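Local coordinates for protein arabinogalactan endo-1,4-beta-galactosidase (Ignisphaera aggregans, PDB 7OSK) that probably hydrolyses internal beta-1,4-galactosidic bonds of arabinogalactan, using a calcium-binding family 53 catalytic domain, at residues 354-359 with 370-375; 67-72 with 376-381. All coordinates share one frame; numbering follows the deposited sequence.

Three of the four segments, 354-359, 370-375 and 376-381, lie in the long loop region after strand 346-352, the eighth and last strand of the parallel beta/alpha barrel, and before helix 390-393; the fourth, 67-72, follows helix 59-65. Contact 1 folds the long loop back on itself across ten residues; contact 2 ties its continuation, 376-381, to 67-72, near the start of the barrel. Along the chain contact 1 is therefore nested inside the span closed by contact 2. Their centres lie about 10 Å apart, and they touch directly: Tyr69 OH is 2.5 Å from Thr355 O, a probable hydrogen bond. The calcium-binding loop is thus joined to the place where the barrel's first and last units meet.

Contact 1: 354-359 with 370-375; sequences ATWIPY and NPWENQ. With CA (calcium ion), chain C.
The amide of Asn370 lies over one face of the Trp356 indole, with OD1 3.6 Å above the ring plane near its centre and the two planes 36° apart. With CG anti to the backbone N (chi1 -162°), Asn370 reaches across to segment 354-359, where ND2 donates to Trp356 O at 3.0 Å. That bond is bent, its N-H...O angle being 138°, and the donor stands well above the carbonyl plane. A water accepts from the same ND2, donates to Ile357 O and accepts from Tyr359 N, extending the polar link along the loop. The other amide atom, OD1, accepts from Trp372 N at 2.8 Å and closes an Asx turn, so both ends of the amide are held.

Apolar packing completes the contact. Trp356 CE3 meets Trp372 CB at 3.6 Å, while the two indoles are roughly parallel but offset, with little of one over the other. Farther along, Pro358 CD lies 3.8 Å from Glu373 CB. An alanine in place of Trp356 would probably strip the Asn370 amide of its aromatic floor, Trp372 CB of its neighbour and Ala362 of its bond to NE1.

Of the two segments, 370-375 supplies the metal ligands: Asn370 O at 2.3 Å from the calcium ion, and Glu373 gripping it with OE1 at 2.4 Å and OE2 at 2.3 Å. Asp301, Asp303, His305 and Asn307 supply the remaining protein ligands, and the Glu373 carboxylate has a further polar partner in Ser302. Together these features make a calcium site built between loops of a family 53 beta/alpha barrel, with a bidentate carboxylate and an Asx turn beginning at a ligand residue.

Contact 2: 67-72 with 376-381; sequences GKYYDE and ALFDFN
Tyr69 points the edge of its ring at the face of Phe378, a T-shaped pair with centroids 5.1 Å apart and planes at 71°. The touching atom is Tyr69 CD1, which sits 3.8 Å above the Phe378 plane over the ring centre and is equally close, at 3.9 Å, to CD2 and CE2 of Phe378. CB of Phe378 already points toward segment 67-72, and with CG anti to the carbonyl carbon (chi1 -63°) the ring presents a face to Tyr69 CD1. This is the buried side of the contact: Leu79 and Ile82 of helix 79-85 pack against both rings, and Ile357 also touches Phe378, while the hydroxyl of Tyr69 reaches Thr355.

In the beta/alpha barrel of this catalytic domain, the pair joins the loop after helix 59-65 to the one after the final strand, on the side where the first strand, 51-55, and the last, 346-352, close the barrel.

The outer side is looser. No hydrogen bond crosses between the two segments, and Tyr70 is partly exposed. Its CD1 and CE1 each approach Asn381 O at 3.5 Å, oblique to the ring, while Asn381 itself is exposed. Asn381 N makes a weak bond to Asp379 OD1 within its own segment. Backbone bonds from Tyr70 to Gly382 and Ala384 continue the connection just beyond Asn381.

Contact 1: 354-359 with 370-375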
ATOM      1  N   ALA A 354      -5.554  -6.715   2.599  1.00 20.89           N
ATOM      2  CA  ALA A 354      -6.867  -7.186   2.170  1.00 21.25           C
ATOM      3  C   ALA A 354      -6.909  -8.699   1.984  1.00 19.00           C
ATOM      4  O   ALA A 354      -7.938  -9.332   2.215  1.00 17.50           O
ATOM      5  CB  ALA A 354      -7.266  -6.497   0.876  1.00 21.01           C
ATOM      6  N   THR A 355      -5.786  -9.266   1.559  1.00 20.08           N
ATOM      7  CA  THR A 355      -5.704 -10.686   1.235  1.00 20.89           C
ATOM      8  C   THR A 355      -4.930 -11.470   2.288  1.00 18.79           C
ATOM      9  O   THR A 355      -4.647 -12.652   2.105  1.00 19.11           O
ATOM     10  CB  THR A 355      -5.027 -10.901  -0.131  1.00 21.35           C
ATOM     11  OG1 THR A 355      -3.654 -10.490  -0.056  1.00 22.83           O
ATOM     12  CG2 THR A 355      -5.738 -10.102  -1.211  1.00 20.46           C
ATOM     13  N   TRP A 356      -4.592 -10.813   3.391  1.00 20.28           N
ATOM     14  CA  TRP A 356      -3.746 -11.434   4.402  1.00 22.07           C
ATOM     15  C   TRP A 356      -4.564 -12.352   5.313  1.00 20.03           C
ATOM     16  O   TRP A 356      -4.823 -12.034   6.474  1.00 18.83           O
ATOM     17  CB  TRP A 356      -3.020 -10.359   5.216  1.00 20.88           C
ATOM     18  CG  TRP A 356      -1.736 -10.831   5.827  1.00 21.50           C
ATOM     19  CD1 TRP A 356      -1.249 -12.106   5.838  1.00 20.47           C
ATOM     20  CD2 TRP A 356      -0.765 -10.027   6.506  1.00 21.01           C
ATOM     21  NE1 TRP A 356      -0.040 -12.146   6.485  1.00 19.75           N
ATOM     22  CE2 TRP A 356       0.281 -10.882   6.905  1.00 20.13           C
ATOM     23  CE3 TRP A 356      -0.680  -8.666   6.817  1.00 18.23           C
ATOM     24  CZ2 TRP A 356       1.396 -10.423   7.598  1.00 22.23           C
ATOM     25  CZ3 TRP A 356       0.429  -8.212   7.506  1.00 20.27           C
ATOM     26  CH2 TRP A 356       1.452  -9.088   7.889  1.00 23.67           C
ATOM     27  N   ILE A 357      -4.966 -13.496   4.767  1.00 21.05           N
ATOM     28  CA  ILE A 357      -5.733 -14.482   5.517  1.00 22.20           C
ATOM     29  C   ILE A 357      -4.802 -15.325   6.389  1.00 22.52           C
ATOM     30  O   ILE A 357      -3.613 -15.441   6.092  1.00 24.10           O
ATOM     31  CB  ILE A 357      -6.539 -15.397   4.571  1.00 22.36           C
ATOM     32  CG1 ILE A 357      -5.608 -16.141   3.609  1.00 21.36           C
ATOM     33  CG2 ILE A 357      -7.549 -14.574   3.780  1.00 19.76           C
ATOM     34  CD1 ILE A 357      -6.253 -17.338   2.948  1.00 22.31           C
ATOM     35  N   PRO A 358      -5.335 -15.917   7.470  1.00 21.58           N
ATOM     36  CA  PRO A 358      -4.475 -16.732   8.329  1.00 21.86           C
ATOM     37  C   PRO A 358      -4.102 -18.048   7.666  1.00 23.86           C
ATOM     38  O   PRO A 358      -4.987 -18.794   7.246  1.00 26.68           O
ATOM     39  CB  PRO A 358      -5.339 -16.963   9.571  1.00 23.77           C
ATOM     40  CG  PRO A 358      -6.729 -16.906   9.068  1.00 23.70           C
ATOM     41  CD  PRO A 358      -6.730 -15.900   7.949  1.00 23.45           C
ATOM     42  N   TYR A 359      -2.806 -18.324   7.571  1.00 23.49           N
ATOM     43  CA  TYR A 359      -2.334 -19.575   6.997  1.00 21.26           C
ATOM     44  C   TYR A 359      -0.963 -19.927   7.568  1.00 21.15           C
ATOM     45  O   TYR A 359      -0.122 -19.045   7.735  1.00 21.83           O
ATOM     46  CB  TYR A 359      -2.259 -19.481   5.473  1.00 20.14           C
ATOM     47  CG  TYR A 359      -2.311 -20.830   4.787  1.00 23.41           C
ATOM     48  CD1 TYR A 359      -3.525 -21.398   4.424  1.00 22.54           C
ATOM     49  CD2 TYR A 359      -1.149 -21.540   4.513  1.00 21.56           C
ATOM     50  CE1 TYR A 359      -3.580 -22.633   3.804  1.00 20.91           C
ATOM     51  CE2 TYR A 359      -1.195 -22.775   3.890  1.00 20.13           C
ATOM     52  CZ  TYR A 359      -2.415 -23.315   3.538  1.00 22.11           C
ATOM     53  OH  TYR A 359      -2.472 -24.544   2.919  1.00 28.28           O
ATOM     54  N   ASN A 370       0.128 -14.285  12.036  1.00 23.25           N
ATOM     55  CA  ASN A 370      -0.553 -13.142  11.439  1.00 22.28           C
ATOM     56  C   ASN A 370      -1.141 -12.203  12.495  1.00 23.07           C
ATOM     57  O   ASN A 370      -1.891 -12.650  13.362  1.00 24.66           O
ATOM     58  CB  ASN A 370      -1.667 -13.628  10.512  1.00 22.99           C
ATOM     59  CG  ASN A 370      -2.120 -12.564   9.533  1.00 23.09           C
ATOM     60  OD1 ASN A 370      -1.940 -11.367   9.767  1.00 22.78           O
ATOM     61  ND2 ASN A 370      -2.714 -12.993   8.427  1.00 22.43           N
ATOM     62  N   PRO A 371      -0.797 -10.902  12.433  1.00 23.91           N
ATOM     63  CA  PRO A 371      -1.387  -9.918  13.344  1.00 23.39           C
ATOM     64  C   PRO A 371      -2.462  -9.049  12.689  1.00 23.28           C
ATOM     65  O   PRO A 371      -2.818  -8.013  13.252  1.00 24.76           O
ATOM     66  CB  PRO A 371      -0.181  -9.067  13.731  1.00 24.95           C
ATOM     67  CG  PRO A 371       0.614  -9.012  12.453  1.00 24.28           C
ATOM     68  CD  PRO A 371       0.370 -10.333  11.734  1.00 23.84           C
ATOM     69  N   TRP A 372      -2.971  -9.466  11.532  1.00 23.06           N
ATOM     70  CA  TRP A 372      -3.781  -8.585  10.693  1.00 22.39           C
ATOM     71  C   TRP A 372      -5.044  -9.248  10.129  1.00 23.87           C
ATOM     72  O   TRP A 372      -5.840  -8.593   9.453  1.00 21.12           O
ATOM     73  CB  TRP A 372      -2.919  -8.066   9.539  1.00 21.65           C
ATOM     74  CG  TRP A 372      -3.428  -6.808   8.903  1.00 23.11           C
ATOM     75  CD1 TRP A 372      -4.182  -6.709   7.772  1.00 19.96           C
ATOM     76  CD2 TRP A 372      -3.210  -5.468   9.358  1.00 22.66           C
ATOM     77  NE1 TRP A 372      -4.450  -5.391   7.495  1.00 18.55           N
ATOM     78  CE2 TRP A 372      -3.865  -4.609   8.456  1.00 21.54           C
ATOM     79  CE3 TRP A 372      -2.527  -4.911  10.443  1.00 22.92           C
ATOM     80  CZ2 TRP A 372      -3.856  -3.225   8.602  1.00 19.91           C
ATOM     81  CZ3 TRP A 372      -2.522  -3.536  10.587  1.00 22.35           C
ATOM     82  CH2 TRP A 372      -3.182  -2.710   9.671  1.00 19.96           C
ATOM     83  N   GLU A 373      -5.240 -10.533  10.415  1.00 22.70           N
ATOM     84  CA  GLU A 373      -6.281 -11.301   9.733  1.00 22.65           C
ATOM     85  C   GLU A 373      -7.687 -10.781  10.036  1.00 22.74           C
ATOM     86  O   GLU A 373      -8.613 -10.997   9.251  1.00 23.39           O
ATOM     87  CB  GLU A 373      -6.189 -12.794  10.092  1.00 23.06           C
ATOM     88  CG  GLU A 373      -6.686 -13.198  11.483  1.00 23.40           C
ATOM     89  CD  GLU A 373      -5.583 -13.319  12.523  1.00 26.88           C
ATOM     90  OE1 GLU A 373      -4.432 -12.900  12.258  1.00 24.19           O
ATOM     91  OE2 GLU A 373      -5.880 -13.842  13.617  1.00 26.98           O
ATOM     92  N   ASN A 374      -7.848 -10.093  11.163  1.00 21.93           N
ATOM     93  CA  ASN A 374      -9.141  -9.516  11.514  1.00 22.85           C
ATOM     94  C   ASN A 374      -9.340  -8.161  10.844  1.00 24.17           C
ATOM     95  O   ASN A 374     -10.333  -7.479  11.096  1.00 22.96           O
ATOM     96  CB  ASN A 374      -9.293  -9.376  13.035  1.00 24.27           C
ATOM     97  CG  ASN A 374      -8.312  -8.392  13.639  1.00 23.67           C
ATOM     98  OD1 ASN A 374      -7.167  -8.288  13.201  1.00 23.41           O
ATOM     99  ND2 ASN A 374      -8.759  -7.666  14.661  1.00 24.62           N
ATOM    100  N   GLN A 375      -8.387  -7.778   9.994  1.00 22.37           N
ATOM    101  CA  GLN A 375      -8.481  -6.545   9.216  1.00 21.74           C
ATOM    102  C   GLN A 375      -8.449  -6.821   7.715  1.00 21.62           C
ATOM    103  O   GLN A 375      -8.452  -5.891   6.913  1.00 20.36           O
ATOM    104  CB  GLN A 375      -7.345  -5.588   9.575  1.00 22.73           C
ATOM    105  CG  GLN A 375      -7.467  -4.950  10.943  1.00 22.84           C
ATOM    106  CD  GLN A 375      -6.511  -3.789  11.121  1.00 23.66           C
ATOM    107  OE1 GLN A 375      -5.723  -3.756  12.066  1.00 25.48           O
ATOM    108  NE2 GLN A 375      -6.575  -2.825  10.209  1.00 23.02           N
TER
HETATM  109 CA    CA C 501      -3.766 -13.438  14.487  1.00 28.46          CA
HETATM  110  O   HOH W   1      -1.423 -15.541   7.705  1.00 20.05           O

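Contact 2: 67-72 with 376-381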
ATOM      1  N   GLY A  67      -2.734 -21.905   0.300  1.00 23.33           N
ATOM      2  CA  GLY A  67      -3.869 -21.112   0.736  1.00 19.14           C
ATOM      3  C   GLY A  67      -4.893 -20.926  -0.368  1.00 21.59           C
ATOM      4  O   GLY A  67      -4.532 -20.765  -1.534  1.00 22.81           O
ATOM      5  N   LYS A  68      -6.169 -20.946   0.009  1.00 21.98           N
ATOM      6  CA  LYS A  68      -7.270 -20.872  -0.949  1.00 24.45           C
ATOM      7  C   LYS A  68      -8.214 -19.712  -0.645  1.00 24.36           C
ATOM      8  O   LYS A  68      -8.535 -19.449   0.513  1.00 23.79           O
ATOM      9  CB  LYS A  68      -8.057 -22.186  -0.951  1.00 26.47           C
ATOM     10  CG  LYS A  68      -7.252 -23.401  -1.392  1.00 25.77           C
ATOM     11  CD  LYS A  68      -8.071 -24.680  -1.263  1.00 27.64           C
ATOM     12  CE  LYS A  68      -7.301 -25.898  -1.752  1.00 28.20           C
ATOM     13  NZ  LYS A  68      -6.997 -25.827  -3.209  1.00 30.13           N
ATOM     14  N   TYR A  69      -8.660 -19.032  -1.700  1.00 26.32           N
ATOM     15  CA  TYR A  69      -9.624 -17.941  -1.584  1.00 25.16           C
ATOM     16  C   TYR A  69     -10.975 -18.356  -2.158  1.00 28.96           C
ATOM     17  O   TYR A  69     -11.043 -19.015  -3.198  1.00 28.45           O
ATOM     18  CB  TYR A  69      -9.117 -16.690  -2.301  1.00 24.53           C
ATOM     19  CG  TYR A  69      -7.916 -16.055  -1.642  1.00 23.63           C
ATOM     20  CD1 TYR A  69      -8.070 -15.108  -0.638  1.00 20.67           C
ATOM     21  CD2 TYR A  69      -6.628 -16.401  -2.023  1.00 20.59           C
ATOM     22  CE1 TYR A  69      -6.976 -14.526  -0.033  1.00 19.42           C
ATOM     23  CE2 TYR A  69      -5.527 -15.824  -1.423  1.00 21.16           C
ATOM     24  CZ  TYR A  69      -5.706 -14.887  -0.430  1.00 20.10           C
ATOM     25  OH  TYR A  69      -4.610 -14.309   0.169  1.00 18.66           O
ATOM     26  N   TYR A  70     -12.046 -17.959  -1.474  1.00 29.52           N
ATOM     27  CA  TYR A  70     -13.403 -18.308  -1.881  1.00 32.66           C
ATOM     28  C   TYR A  70     -14.253 -17.054  -2.082  1.00 32.30           C
ATOM     29  O   TYR A  70     -14.102 -16.067  -1.362  1.00 29.75           O
ATOM     30  CB  TYR A  70     -14.047 -19.227  -0.840  1.00 31.48           C
ATOM     31  CG  TYR A  70     -13.246 -20.482  -0.571  1.00 29.74           C
ATOM     32  CD1 TYR A  70     -12.191 -20.476   0.330  1.00 26.77           C
ATOM     33  CD2 TYR A  70     -13.546 -21.672  -1.220  1.00 30.28           C
ATOM     34  CE1 TYR A  70     -11.457 -21.619   0.576  1.00 27.14           C
ATOM     35  CE2 TYR A  70     -12.818 -22.817  -0.979  1.00 27.90           C
ATOM     36  CZ  TYR A  70     -11.775 -22.786  -0.082  1.00 25.54           C
ATOM     37  OH  TYR A  70     -11.046 -23.928   0.162  1.00 26.78           O
ATOM     38  N   ASP A  71     -15.143 -17.103  -3.070  1.00 34.26           N
ATOM     39  CA  ASP A  71     -15.975 -15.956  -3.421  1.00 35.97           C
ATOM     40  C   ASP A  71     -17.119 -15.776  -2.426  1.00 36.81           C
ATOM     41  O   ASP A  71     -17.163 -16.440  -1.390  1.00 35.29           O
ATOM     42  CB  ASP A  71     -16.529 -16.120  -4.839  1.00 35.45           C
ATOM     43  CG  ASP A  71     -17.424 -17.335  -4.977  1.00 37.89           C
ATOM     44  OD1 ASP A  71     -17.411 -18.188  -4.065  1.00 41.72           O
ATOM     45  OD2 ASP A  71     -18.136 -17.444  -5.998  1.00 36.68           O
ATOM     46  N   GLU A  72     -18.046 -14.879  -2.754  1.00 39.86           N
ATOM     47  CA  GLU A  72     -19.177 -14.576  -1.881  1.00 42.89           C
ATOM     48  C   GLU A  72     -20.015 -15.820  -1.596  1.00 43.86           C
ATOM     49  O   GLU A  72     -20.574 -15.965  -0.509  1.00 45.26           O
ATOM     50  CB  GLU A  72     -20.051 -13.485  -2.509  1.00 45.21           C
ATOM     51  CG  GLU A  72     -21.251 -13.056  -1.664  1.00 49.28           C
ATOM     52  CD  GLU A  72     -20.859 -12.277  -0.417  1.00 54.33           C
ATOM     53  OE1 GLU A  72     -19.648 -12.074  -0.187  1.00 49.52           O
ATOM     54  OE2 GLU A  72     -21.768 -11.861   0.334  1.00 54.78           O
ATOM     55  N   ALA A 376      -8.403  -8.093   7.336  1.00 23.56           N
ATOM     56  CA  ALA A 376      -8.457  -8.467   5.927  1.00 22.75           C
ATOM     57  C   ALA A 376      -9.889  -8.347   5.418  1.00 21.60           C
ATOM     58  O   ALA A 376     -10.810  -8.131   6.201  1.00 22.62           O
ATOM     59  CB  ALA A 376      -7.932  -9.880   5.727  1.00 22.51           C
ATOM     60  N   LEU A 377     -10.069  -8.474   4.107  1.00 19.51           N
ATOM     61  CA  LEU A 377     -11.402  -8.443   3.511  1.00 21.04           C
ATOM     62  C   LEU A 377     -11.918  -9.861   3.261  1.00 23.64           C
ATOM     63  O   LEU A 377     -12.968 -10.052   2.644  1.00 24.79           O
ATOM     64  CB  LEU A 377     -11.387  -7.636   2.210  1.00 22.05           C
ATOM     65  CG  LEU A 377     -11.091  -6.141   2.370  1.00 20.65           C
ATOM     66  CD1 LEU A 377     -10.932  -5.463   1.017  1.00 21.05           C
ATOM     67  CD2 LEU A 377     -12.186  -5.454   3.171  1.00 23.64           C
ATOM     68  N   PHE A 378     -11.168 -10.847   3.751  1.00 23.33           N
ATOM     69  CA  PHE A 378     -11.571 -12.250   3.720  1.00 22.33           C
ATOM     70  C   PHE A 378     -11.558 -12.786   5.148  1.00 23.09           C
ATOM     71  O   PHE A 378     -10.782 -12.309   5.976  1.00 24.17           O
ATOM     72  CB  PHE A 378     -10.631 -13.076   2.839  1.00 21.17           C
ATOM     73  CG  PHE A 378     -10.627 -12.665   1.395  1.00 21.26           C
ATOM     74  CD1 PHE A 378      -9.894 -11.570   0.975  1.00 21.91           C
ATOM     75  CD2 PHE A 378     -11.345 -13.386   0.453  1.00 25.64           C
ATOM     76  CE1 PHE A 378      -9.884 -11.191  -0.355  1.00 20.85           C
ATOM     77  CE2 PHE A 378     -11.339 -13.013  -0.880  1.00 23.97           C
ATOM     78  CZ  PHE A 378     -10.606 -11.914  -1.283  1.00 22.67           C
ATOM     79  N   ASP A 379     -12.403 -13.770   5.443  1.00 23.53           N
ATOM     80  CA  ASP A 379     -12.419 -14.353   6.783  1.00 24.59           C
ATOM     81  C   ASP A 379     -11.305 -15.387   6.931  1.00 23.58           C
ATOM     82  O   ASP A 379     -10.508 -15.591   6.013  1.00 22.68           O
ATOM     83  CB  ASP A 379     -13.787 -14.975   7.106  1.00 28.30           C
ATOM     84  CG  ASP A 379     -14.183 -16.095   6.154  1.00 26.34           C
ATOM     85  OD1 ASP A 379     -13.302 -16.819   5.642  1.00 25.63           O
ATOM     86  OD2 ASP A 379     -15.402 -16.259   5.934  1.00 25.62           O
ATOM     87  N   PHE A 380     -11.262 -16.041   8.086  1.00 22.86           N
ATOM     88  CA  PHE A 380     -10.188 -16.975   8.405  1.00 25.29           C
ATOM     89  C   PHE A 380     -10.210 -18.186   7.481  1.00 25.18           C
ATOM     90  O   PHE A 380      -9.175 -18.797   7.215  1.00 24.66           O
ATOM     91  CB  PHE A 380     -10.294 -17.421   9.866  1.00 24.62           C
ATOM     92  CG  PHE A 380     -10.378 -16.278  10.842  1.00 25.18           C
ATOM     93  CD1 PHE A 380      -9.840 -15.041  10.527  1.00 25.53           C
ATOM     94  CD2 PHE A 380     -10.999 -16.437  12.070  1.00 25.62           C
ATOM     95  CE1 PHE A 380      -9.917 -13.987  11.417  1.00 26.75           C
ATOM     96  CE2 PHE A 380     -11.076 -15.384  12.967  1.00 24.99           C
ATOM     97  CZ  PHE A 380     -10.535 -14.159  12.638  1.00 25.83           C
ATOM     98  N   ASN A 381     -11.396 -18.525   6.988  1.00 26.46           N
ATOM     99  CA  ASN A 381     -11.550 -19.648   6.073  1.00 28.01           C
ATOM    100  C   ASN A 381     -11.267 -19.244   4.627  1.00 25.85           C
ATOM    101  O   ASN A 381     -11.462 -20.032   3.701  1.00 25.50           O
ATOM    102  CB  ASN A 381     -12.956 -20.234   6.195  1.00 27.19           C
ATOM    103  CG  ASN A 381     -13.261 -20.720   7.601  1.00 27.65           C
ATOM    104  OD1 ASN A 381     -12.394 -21.271   8.281  1.00 26.64           O
ATOM    105  ND2 ASN A 381     -14.496 -20.513   8.044  1.00 27.04           N
TER